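Local coordinates for protein deacetylase EF_0837 (Enterococcus faecalis, PDB 2ICS) that is a binuclear zinc amidohydrolase of TIM-barrel fold that binds adenine in its active site and deacetylates acetyl-(R)-mandelate with very low efficiency in vitro, at residues W120-A124 / Q125-A129; L128-L131 / S132-Q135; R156-R159 / T160-G163; N165-T168 / P169-A173; T271-Y274 / I275-E279. All coordinates share one frame; numbering follows the deposited sequence.

Interaction 1. Residues W120-A124 / Q125-A129; sequences WGIVA and QDELA. With ADE (adenine), chain D.
Glu127 folds back over Gly121 and Ile122 in a loop made of two successive beta turns. The first is a type II' turn from Trp120 to Val123. Gly121 occupies its second position with a positive phi of 66°. The second, which holds Glu127, is a type I turn from Asp126 to Ala129, closed by the backbone bond from Ala129 N to Asp126 O, 3.1 Å.

The close van der Waals contacts come mainly from Glu127. Its CG lies 3.0 Å from Gly121 O, a tight approach made without a hydrogen bond. Its chi1 of 23° is far from staggered, and the chain bends again at chi2. This folding lays the side chain alongside that of Ile122, both pointing the same way. Glu127 OE1 then passes Ile122 CG2 at 3.6 Å. On the outer side, Ala124 CB touches Asp126 OD2 at 3.7 Å.

The polar ends serve the active site. Glu127 OE1 forms a salt bridge with Arg156 NE, so this buried carboxylate meets an opposite charge. Gln125 extends away from the reversal, with CG anti to the backbone N (178°) and a bend at chi2. This brings its amide to the adenine, where Gln125 NE2 is 3.4 Å from ADE N3. OE1 of the same amide is farther from ADE N3, at 3.7 Å.

The whole reversal lies in the long loop between strand 110-114 and helix 136-145. Ile122 and Gln125 touch Arg156 on strand 156-157. Glu127 and Leu128 rest on Val161 of helix 159-162.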
# COMPACT_ATOMS: atom_id res chain seq x y z
N TRP A 120 4.63 -19.60 -9.20
CA TRP A 120 4.61 -20.04 -7.81
C TRP A 120 4.83 -18.90 -6.81
O TRP A 120 5.02 -19.13 -5.62
CB TRP A 120 5.64 -21.15 -7.56
CG TRP A 120 5.28 -22.43 -8.25
CD1 TRP A 120 5.82 -22.92 -9.41
CD2 TRP A 120 4.26 -23.35 -7.86
NE1 TRP A 120 5.19 -24.09 -9.76
CE2 TRP A 120 4.24 -24.38 -8.82
CE3 TRP A 120 3.37 -23.41 -6.78
CZ2 TRP A 120 3.34 -25.46 -8.75
CZ3 TRP A 120 2.48 -24.49 -6.70
CH2 TRP A 120 2.48 -25.49 -7.68
N GLY A 121 4.80 -17.67 -7.31
CA GLY A 121 5.01 -16.54 -6.42
C GLY A 121 6.41 -16.50 -5.85
O GLY A 121 7.38 -16.84 -6.52
N ILE A 122 6.52 -16.08 -4.60
CA ILE A 122 7.81 -15.97 -3.93
C ILE A 122 8.22 -17.20 -3.13
O ILE A 122 8.89 -17.07 -2.11
CB ILE A 122 7.80 -14.77 -2.97
CG1 ILE A 122 6.72 -15.00 -1.92
CG2 ILE A 122 7.56 -13.47 -3.74
CD1 ILE A 122 6.46 -13.83 -1.03
N VAL A 123 7.82 -18.39 -3.58
CA VAL A 123 8.17 -19.62 -2.87
C VAL A 123 9.66 -19.62 -2.55
O VAL A 123 10.07 -19.74 -1.40
CB VAL A 123 7.83 -20.87 -3.70
CG1 VAL A 123 6.32 -21.01 -3.81
CG2 VAL A 123 8.45 -20.78 -5.08
N ALA A 124 10.48 -19.47 -3.59
CA ALA A 124 11.92 -19.41 -3.40
C ALA A 124 12.26 -17.93 -3.29
O ALA A 124 11.36 -17.09 -3.22
CB ALA A 124 12.63 -20.02 -4.61
N GLN A 125 13.54 -17.59 -3.27
CA GLN A 125 13.93 -16.19 -3.17
C GLN A 125 14.18 -15.62 -4.57
O GLN A 125 14.07 -14.42 -4.78
CB GLN A 125 15.20 -16.05 -2.33
CG GLN A 125 15.73 -14.62 -2.20
CD GLN A 125 14.78 -13.70 -1.45
OE1 GLN A 125 14.45 -13.94 -0.29
NE2 GLN A 125 14.34 -12.63 -2.11
N ASP A 126 14.49 -16.50 -5.51
CA ASP A 126 14.78 -16.10 -6.88
C ASP A 126 13.76 -16.65 -7.88
O ASP A 126 14.12 -17.37 -8.81
CB ASP A 126 16.18 -16.57 -7.27
CG ASP A 126 16.38 -18.08 -7.07
OD1 ASP A 126 17.49 -18.58 -7.35
OD2 ASP A 126 15.43 -18.76 -6.62
N GLU A 127 12.50 -16.29 -7.70
CA GLU A 127 11.45 -16.80 -8.58
C GLU A 127 11.48 -16.28 -10.02
O GLU A 127 10.64 -16.66 -10.83
CB GLU A 127 10.08 -16.57 -7.94
CG GLU A 127 10.04 -15.46 -6.91
CD GLU A 127 9.62 -14.15 -7.51
OE1 GLU A 127 9.55 -13.14 -6.77
OE2 GLU A 127 9.36 -14.14 -8.72
N LEU A 128 12.45 -15.43 -10.34
CA LEU A 128 12.57 -14.93 -11.71
C LEU A 128 13.87 -15.41 -12.35
O LEU A 128 14.21 -15.04 -13.47
CB LEU A 128 12.49 -13.40 -11.74
CG LEU A 128 11.13 -12.77 -11.38
CD1 LEU A 128 11.18 -11.27 -11.64
CD2 LEU A 128 10.02 -13.41 -12.21
N ALA A 129 14.60 -16.26 -11.62
CA ALA A 129 15.86 -16.83 -12.10
C ALA A 129 15.59 -17.91 -13.15
O ALA A 129 16.41 -18.14 -14.04
CB ALA A 129 16.63 -17.43 -10.92
N9 ADE D . 15.68 -9.15 -0.93
C8 ADE D . 15.65 -8.00 -1.66
N7 ADE D . 14.44 -7.50 -1.68
C5 ADE D . 13.62 -8.31 -0.97
C6 ADE D . 12.23 -8.30 -0.63
N6 ADE D . 11.41 -7.28 -1.09
N1 ADE D . 11.74 -9.30 0.13
C2 ADE D . 12.53 -10.30 0.58
N3 ADE D . 13.83 -10.34 0.29
C4 ADE D . 14.41 -9.38 -0.47

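Interaction 2. Residues L128-L131 / S132-Q135; sequences LADL and SKVQ
Asp130 and Ser132 form an Asx turn at the start of a short 3-10 segment that ends at Lys133. Asp130 OD1 takes two hydrogen bonds from the same residue. Ser132 OG donates to Asp130 OD1 at 2.6 Å, and Ser132 N donates to Asp130 OD1 at 3.0 Å. Both donors reach the oxygen from one face of the carboxylate, well above its plane. Ser132 OG sits between its own backbone N and carbonyl carbon, chi1 62°, which turns the hydroxyl back to the aspartate. Two bonds on one oxygen should fix the rotation of the carboxylate.

The 3-10 pattern is carried by the backbone. Lys133 N donates to Asp130 O at 3.2 Å. Val134 N donates to Leu131 O at 2.9 Å.

Lys133 is fully extended beyond CG and crosses Asp130 at about a right angle. Its CE lies 4.0 Å from Asp130 CB. The charged ends do not meet: Lys133 NZ stays 5.1 Å from Asp130 OD2. On the inner side, Leu128 CD2 meets Val134 CG2 at 3.7 Å. This is the apolar closure of the turn, while the Asp130 and Ser132 side lies at the surface.

The segment leads directly into helix 136-145, with Gln135 at the N-cap position. Leu128, Leu131 and Val134 face helix 168-178, where they touch Pro169, Thr168 and Leu172.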
# COMPACT_ATOMS: atom_id res chain seq x y z
N LEU A 128 12.45 -15.43 -10.34
CA LEU A 128 12.57 -14.93 -11.71
C LEU A 128 13.87 -15.41 -12.35
O LEU A 128 14.21 -15.04 -13.47
CB LEU A 128 12.49 -13.40 -11.74
CG LEU A 128 11.13 -12.77 -11.38
CD1 LEU A 128 11.18 -11.27 -11.64
CD2 LEU A 128 10.02 -13.41 -12.21
N ALA A 129 14.60 -16.26 -11.62
CA ALA A 129 15.86 -16.83 -12.10
C ALA A 129 15.59 -17.91 -13.15
O ALA A 129 16.41 -18.14 -14.04
CB ALA A 129 16.63 -17.43 -10.92
N ASP A 130 14.43 -18.56 -13.05
CA ASP A 130 14.02 -19.59 -14.00
C ASP A 130 12.84 -19.03 -14.78
O ASP A 130 11.72 -18.99 -14.28
CB ASP A 130 13.59 -20.87 -13.26
CG ASP A 130 13.14 -21.97 -14.21
OD1 ASP A 130 12.98 -21.71 -15.43
OD2 ASP A 130 12.92 -23.11 -13.74
N LEU A 131 13.09 -18.60 -16.02
CA LEU A 131 12.06 -18.02 -16.86
C LEU A 131 10.87 -18.90 -17.23
O LEU A 131 9.80 -18.39 -17.58
CB LEU A 131 12.69 -17.47 -18.13
CG LEU A 131 12.60 -15.96 -18.33
CD1 LEU A 131 13.08 -15.24 -17.07
CD2 LEU A 131 13.43 -15.57 -19.54
N SER A 132 11.03 -20.22 -17.16
CA SER A 132 9.92 -21.10 -17.50
C SER A 132 8.77 -20.91 -16.53
O SER A 132 7.61 -21.19 -16.86
CB SER A 132 10.38 -22.57 -17.49
OG SER A 132 10.82 -22.97 -16.20
N LYS A 133 9.08 -20.42 -15.33
CA LYS A 133 8.07 -20.18 -14.30
C LYS A 133 7.19 -18.99 -14.65
O LYS A 133 6.10 -18.82 -14.10
CB LYS A 133 8.73 -19.93 -12.95
CG LYS A 133 9.53 -21.08 -12.39
CD LYS A 133 10.13 -20.68 -11.04
CE LYS A 133 10.95 -21.79 -10.42
NZ LYS A 133 11.54 -21.35 -9.12
N VAL A 134 7.67 -18.15 -15.57
CA VAL A 134 6.94 -16.96 -15.98
C VAL A 134 6.11 -17.22 -17.23
O VAL A 134 6.53 -16.88 -18.34
CB VAL A 134 7.92 -15.80 -16.25
CG1 VAL A 134 7.16 -14.57 -16.73
CG2 VAL A 134 8.70 -15.47 -14.98
N GLN A 135 4.93 -17.81 -17.05
CA GLN A 135 4.04 -18.11 -18.17
C GLN A 135 2.93 -17.07 -18.28
O GLN A 135 2.07 -16.98 -17.40
CB GLN A 135 3.42 -19.50 -18.01
CG GLN A 135 4.39 -20.65 -18.13
CD GLN A 135 3.71 -22.01 -18.01
OE1 GLN A 135 2.85 -22.36 -18.83
NE2 GLN A 135 4.08 -22.77 -16.98

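Interaction 3. Residues R156-R159 / T160-G163; sequences RMSR and TVIG. With ADE (adenine), chain D.
Arg156 and Val161 meet in a buried local contact where strand 156-157 turns into the short helix 159-162. Val161 CG2 sits over the centre of the Arg156 guanidinium, 3.9 Å above its plane. The two side chains cross at about a right angle. The edge of the guanidinium faces adenine, with Arg156 NH1 3.4 Å from ADE N1. Its NE is engaged by the carboxylate of Glu127. The methyl above and the salt bridge at the edge together fix the orientation of its plane.

The turn is pinned by Ser158 O, which accepts two backbone bonds. Val161 N reaches it at 2.8 Å and Ile162 N at 3.3 Å, from opposite faces of the carbonyl. Ser158 OG bonds His188 NE2. It also shares water 1 with Thr160 OG1; the water is 2.6 Å from Ser158 OG. Thr160 OG1 in turn lies 3.8 Å from ADE N9. Behind the turn, the selenium of selenomethionine Met157 packs loosely on Ile162 CG2.

Arg156 probably stabilises the transition state. Such a strand end, with active-site residues on it and on the loop that follows, is typical of TIM-barrel amidohydrolases.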
# COMPACT_ATOMS: atom_id res chain seq x y z
N ARG A 156 9.40 -8.43 -9.14
CA ARG A 156 10.47 -8.01 -8.24
C ARG A 156 11.79 -7.94 -8.99
O ARG A 156 12.53 -8.92 -9.06
CB ARG A 156 10.58 -8.97 -7.06
CG ARG A 156 9.33 -8.99 -6.18
CD ARG A 156 9.65 -9.56 -4.80
NE ARG A 156 10.15 -10.93 -4.87
CZ ARG A 156 10.92 -11.49 -3.95
NH1 ARG A 156 11.28 -10.79 -2.88
NH2 ARG A 156 11.34 -12.74 -4.09
N MSE A 157 12.10 -6.76 -9.52
CA MSE A 157 13.31 -6.56 -10.30
C MSE A 157 14.58 -6.18 -9.53
O MSE A 157 15.00 -5.02 -9.54
CB MSE A 157 13.04 -5.51 -11.39
CG MSE A 157 11.84 -5.83 -12.29
SE MSE A 157 11.97 -7.58 -13.15
CE MSE A 157 10.16 -7.81 -13.75
N SER A 158 15.20 -7.17 -8.88
CA SER A 158 16.43 -6.94 -8.15
C SER A 158 17.34 -8.17 -8.16
O SER A 158 16.87 -9.30 -8.33
CB SER A 158 16.15 -6.51 -6.70
OG SER A 158 15.72 -7.60 -5.91
N ARG A 159 18.63 -7.93 -7.97
CA ARG A 159 19.67 -8.95 -7.97
C ARG A 159 19.34 -10.36 -7.51
O ARG A 159 19.47 -11.31 -8.28
CB ARG A 159 20.87 -8.43 -7.16
CG ARG A 159 22.02 -9.43 -7.00
CD ARG A 159 23.25 -8.77 -6.39
NE ARG A 159 22.97 -8.17 -5.09
CZ ARG A 159 22.85 -8.84 -3.95
NH1 ARG A 159 22.98 -10.17 -3.94
NH2 ARG A 159 22.60 -8.20 -2.81
N THR A 160 18.93 -10.51 -6.26
CA THR A 160 18.64 -11.83 -5.70
C THR A 160 17.39 -12.50 -6.28
O THR A 160 17.13 -13.66 -5.99
CB THR A 160 18.50 -11.76 -4.16
OG1 THR A 160 17.31 -11.04 -3.81
CG2 THR A 160 19.71 -11.05 -3.54
N VAL A 161 16.64 -11.78 -7.10
CA VAL A 161 15.43 -12.35 -7.67
C VAL A 161 15.58 -12.86 -9.09
O VAL A 161 15.10 -13.94 -9.43
CB VAL A 161 14.27 -11.31 -7.66
CG1 VAL A 161 12.98 -11.97 -8.15
CG2 VAL A 161 14.08 -10.74 -6.27
N ILE A 162 16.26 -12.08 -9.93
CA ILE A 162 16.42 -12.39 -11.34
C ILE A 162 17.56 -13.27 -11.81
O ILE A 162 17.64 -13.58 -13.00
CB ILE A 162 16.53 -11.10 -12.16
CG1 ILE A 162 17.81 -10.36 -11.77
CG2 ILE A 162 15.29 -10.22 -11.93
CD1 ILE A 162 18.15 -9.18 -12.66
N GLY A 163 18.46 -13.68 -10.92
CA GLY A 163 19.57 -14.50 -11.36
C GLY A 163 20.32 -13.85 -12.51
O GLY A 163 20.84 -12.75 -12.37
N9 ADE D . 15.68 -9.15 -0.93
C8 ADE D . 15.65 -8.00 -1.66
N7 ADE D . 14.44 -7.50 -1.68
C5 ADE D . 13.62 -8.31 -0.97
C6 ADE D . 12.23 -8.30 -0.63
N6 ADE D . 11.41 -7.28 -1.09
N1 ADE D . 11.74 -9.30 0.13
C2 ADE D . 12.53 -10.30 0.58
N3 ADE D . 13.83 -10.34 0.29
C4 ADE D . 14.41 -9.38 -0.47
O HOH W 1 17.65 -7.82 -4.21

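Interaction 4. Residues N165-T168 / P169-A173; sequences NGIT and PLELA
Ile167 and Leu170 make the apolar, closely packed side of this helix start. Ile167 CD1 reaches Leu170 CD2 at 3.8 Å. With CG1 anti to the backbone N (-164°), the Ile167 chain reaches forward along the first turn of the helix. Pro169 follows Thr168 in that turn, and the tight point is Thr168 CB against Pro169 CD at 3.5 Å. Pro169 CG packs on Asn165 CB at 3.9 Å. Pro169 is buried, and its ring also touches Leu128 and Met157. Leu170 lies on Met157 too, and on Leu202 of helix 196-202.

The backbone ties the entry loop to the helix. A type II' turn runs from Asn165 to Thr168. Ile167 O then accepts Leu170 N at 2.9 Å, with the donor well above the carbonyl plane, and Glu171 N more weakly. Leu172 N donates to Thr168 O at 3.1 Å, a fairly straight bond of 161°.

The outer side is looser. Here Glu171 crosses Ile167 at about a right angle, and its OE2 comes only to 4.0 Å from Ile167 CG2. The polar link is made by water 2. It lies 2.7 Å from Thr168 OG1 and donates to Glu171 OE2 at 2.9 Å.

A first-turn residue has no helical carbonyl for its N-H to meet, so Pro169 costs the helix no hydrogen bond. The carboxylate of Glu171 lies near the start of helix 168-178, and the helix dipole would probably stabilise its negative charge there.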
# COMPACT_ATOMS: atom_id res chain seq x y z
N ASN A 165 18.81 -13.44 -15.62
CA ASN A 165 17.82 -13.01 -16.60
C ASN A 165 17.71 -11.51 -16.85
O ASN A 165 16.87 -11.06 -17.63
CB ASN A 165 16.45 -13.60 -16.24
CG ASN A 165 16.43 -15.12 -16.35
OD1 ASN A 165 15.71 -15.80 -15.61
ND2 ASN A 165 17.21 -15.65 -17.28
N GLY A 166 18.57 -10.73 -16.19
CA GLY A 166 18.57 -9.29 -16.38
C GLY A 166 17.24 -8.55 -16.36
O GLY A 166 16.44 -8.71 -15.44
N ILE A 167 17.00 -7.75 -17.39
CA ILE A 167 15.79 -6.95 -17.50
C ILE A 167 14.64 -7.70 -18.19
O ILE A 167 13.49 -7.25 -18.16
CB ILE A 167 16.07 -5.65 -18.31
CG1 ILE A 167 14.95 -4.63 -18.09
CG2 ILE A 167 16.19 -5.97 -19.79
CD1 ILE A 167 14.86 -4.11 -16.67
N THR A 168 14.96 -8.84 -18.79
CA THR A 168 13.98 -9.64 -19.50
C THR A 168 12.66 -9.89 -18.75
O THR A 168 11.59 -9.87 -19.36
CB THR A 168 14.58 -11.01 -19.91
OG1 THR A 168 15.80 -10.80 -20.63
CG2 THR A 168 13.61 -11.77 -20.80
N PRO A 169 12.72 -10.14 -17.43
CA PRO A 169 11.48 -10.39 -16.69
C PRO A 169 10.51 -9.21 -16.73
O PRO A 169 9.29 -9.40 -16.77
CB PRO A 169 11.97 -10.68 -15.27
CG PRO A 169 13.31 -11.33 -15.53
CD PRO A 169 13.89 -10.42 -16.58
N LEU A 170 11.05 -7.99 -16.72
CA LEU A 170 10.21 -6.80 -16.77
C LEU A 170 9.54 -6.67 -18.13
O LEU A 170 8.37 -6.31 -18.21
CB LEU A 170 11.05 -5.55 -16.46
CG LEU A 170 10.30 -4.21 -16.40
CD1 LEU A 170 9.15 -4.28 -15.39
CD2 LEU A 170 11.27 -3.10 -16.02
N GLU A 171 10.27 -6.97 -19.20
CA GLU A 171 9.69 -6.88 -20.54
C GLU A 171 8.50 -7.82 -20.60
O GLU A 171 7.47 -7.48 -21.17
CB GLU A 171 10.70 -7.30 -21.61
CG GLU A 171 11.87 -6.36 -21.81
CD GLU A 171 12.68 -6.73 -23.03
OE1 GLU A 171 12.12 -6.68 -24.15
OE2 GLU A 171 13.87 -7.07 -22.88
N LEU A 172 8.66 -9.01 -20.03
CA LEU A 172 7.59 -10.00 -20.00
C LEU A 172 6.42 -9.44 -19.18
O LEU A 172 5.26 -9.65 -19.52
CB LEU A 172 8.08 -11.30 -19.36
CG LEU A 172 9.13 -12.13 -20.11
CD1 LEU A 172 9.48 -13.36 -19.28
CD2 LEU A 172 8.60 -12.56 -21.48
N ALA A 173 6.74 -8.71 -18.11
CA ALA A 173 5.71 -8.12 -17.26
C ALA A 173 4.91 -7.10 -18.07
O ALA A 173 3.68 -7.08 -18.01
CB ALA A 173 6.36 -7.46 -16.04
O HOH W 2 15.88 -9.11 -22.79

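Interaction 5. Residues T271-Y274 / I275-E279; sequences TDIY and IRNRE. With ZN (zinc ion), chain B.
Asn277 stands across Tyr274, its amide plane turned 81° from the ring. It brings Asn277 ND2 to the rim of the ring, 3.1 Å from Tyr274 CD2. Its CG lies between its own backbone N and carbonyl carbon, chi1 60°, which swings the amide back over the preceding loop. Asn277 OD1 accepts Tyr274 N at 3.1 Å. Asn277 ND2 donates to Asp272 O at 3.2 Å, tilted moderately from the amide plane.

Tyr274 is the N-cap of helix 275-279. The bond from Tyr274 N to the side chain of Asn277, three residues on, resembles one half of a capping box. Tyr274 O accepts Arg278 N at 3.1 Å, nearly along the C=O axis. The loop before this cap carries the metal-binding aspartate that follows the last barrel strand in amidohydrolases. Asp272 OD1 binds zinc at 2.2 Å. His60, His62 and the carbamylated Lys154 bind the same ion, and water 4 adds a further ligand. Water 3 joins Asp272 OD2 to Asn277 ND2, weakly on the amide side.

Arg276 runs beside Tyr274 in the same direction, its guanidinium plane 68° from the ring. Its CB lies 3.4 Å from Tyr274 CE1. Arg276 N and Asn277 N lie over one face of the ring, toward its rim. Ile273 crosses Arg278 obliquely, CD1 to CB at 3.5 Å. The guanidinium of Arg278 reaches on to a salt bridge with Asp72.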
# COMPACT_ATOMS: atom_id res chain seq x y z
N THR A 271 3.65 -0.36 3.55
CA THR A 271 4.56 -0.98 4.50
C THR A 271 5.48 -2.12 4.07
O THR A 271 6.55 -2.27 4.65
CB THR A 271 3.77 -1.54 5.68
OG1 THR A 271 2.87 -2.54 5.19
CG2 THR A 271 2.97 -0.44 6.37
N ASP A 272 5.05 -2.90 3.08
CA ASP A 272 5.79 -4.09 2.67
C ASP A 272 6.00 -4.89 3.96
O ASP A 272 7.08 -5.40 4.25
CB ASP A 272 7.14 -3.78 2.04
CG ASP A 272 7.90 -5.05 1.67
OD1 ASP A 272 7.24 -6.07 1.40
OD2 ASP A 272 9.15 -5.05 1.65
N ILE A 273 4.92 -4.97 4.72
CA ILE A 273 4.91 -5.64 6.01
C ILE A 273 4.65 -7.15 5.92
O ILE A 273 3.96 -7.63 5.01
CB ILE A 273 3.82 -5.01 6.90
CG1 ILE A 273 3.93 -5.51 8.34
CG2 ILE A 273 2.43 -5.37 6.34
CD1 ILE A 273 2.98 -4.78 9.28
N TYR A 274 5.23 -7.88 6.86
CA TYR A 274 5.01 -9.32 6.97
C TYR A 274 5.34 -9.58 8.44
O TYR A 274 5.96 -8.74 9.09
CB TYR A 274 5.86 -10.13 5.98
CG TYR A 274 7.32 -10.31 6.29
CD1 TYR A 274 7.80 -11.55 6.72
CD2 TYR A 274 8.23 -9.28 6.07
CE1 TYR A 274 9.16 -11.75 6.93
CE2 TYR A 274 9.59 -9.47 6.28
CZ TYR A 274 10.05 -10.71 6.71
OH TYR A 274 11.40 -10.90 6.90
N ILE A 275 4.90 -10.72 8.97
CA ILE A 275 5.07 -11.00 10.39
C ILE A 275 6.40 -10.62 11.05
O ILE A 275 6.40 -10.05 12.14
CB ILE A 275 4.72 -12.48 10.71
CG1 ILE A 275 4.47 -12.63 12.21
CG2 ILE A 275 5.84 -13.41 10.26
CD1 ILE A 275 3.68 -13.87 12.59
N ARG A 276 7.52 -10.89 10.39
CA ARG A 276 8.82 -10.58 10.97
C ARG A 276 9.12 -9.10 11.18
O ARG A 276 9.53 -8.70 12.27
CB ARG A 276 9.94 -11.23 10.15
CG ARG A 276 9.89 -12.75 10.15
CD ARG A 276 11.02 -13.38 9.33
NE ARG A 276 12.34 -13.07 9.88
CZ ARG A 276 13.48 -13.58 9.42
NH1 ARG A 276 13.47 -14.41 8.39
NH2 ARG A 276 14.63 -13.24 9.99
N ASN A 277 8.92 -8.26 10.15
CA ASN A 277 9.20 -6.85 10.36
C ASN A 277 8.09 -6.14 11.11
O ASN A 277 8.26 -5.01 11.56
CB ASN A 277 9.53 -6.11 9.04
CG ASN A 277 8.40 -6.16 8.03
OD1 ASN A 277 7.23 -6.01 8.37
ND2 ASN A 277 8.76 -6.35 6.76
N ARG A 278 6.95 -6.81 11.27
CA ARG A 278 5.83 -6.24 12.02
C ARG A 278 6.06 -6.46 13.51
O ARG A 278 5.89 -5.54 14.32
CB ARG A 278 4.49 -6.89 11.64
CG ARG A 278 3.42 -6.70 12.72
CD ARG A 278 2.01 -7.09 12.28
NE ARG A 278 1.82 -8.54 12.17
CZ ARG A 278 1.66 -9.37 13.20
NH1 ARG A 278 1.67 -8.90 14.45
NH2 ARG A 278 1.48 -10.66 12.98
N GLU A 279 6.43 -7.69 13.87
CA GLU A 279 6.67 -8.03 15.27
C GLU A 279 7.94 -7.42 15.82
O GLU A 279 7.95 -6.88 16.92
CB GLU A 279 6.74 -9.56 15.46
CG GLU A 279 5.41 -10.28 15.48
CD GLU A 279 5.54 -11.77 15.81
OE1 GLU A 279 4.53 -12.49 15.74
OE2 GLU A 279 6.67 -12.23 16.13
ZN ZN B . 7.08 -7.04 -0.60
O HOH W 3 10.63 -6.55 3.99
O HOH W 4 8.88 -6.13 -0.60

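In the fold
Interactions 1 to 4 form one cluster, met in that order along the chain. Interactions 1 and 2 share Leu128 and Ala129, in the loop between strand 110-114 and helix 136-145; their centres are 8 Å apart. Interaction 3 sits on strand 156-157 and helix 159-162. The centres of interactions 1 and 3 are 9 Å apart. Both touch adenine. Interaction 4 opens helix 168-178, about 10 Å between centres from interactions 2 and 3. Interaction 5 comes much later in the chain. Its centre is 19 Å from that of interaction 1, and the nearest atoms are about 8 Å apart. The adenine and zinc site thus draws on loops that are distant in sequence.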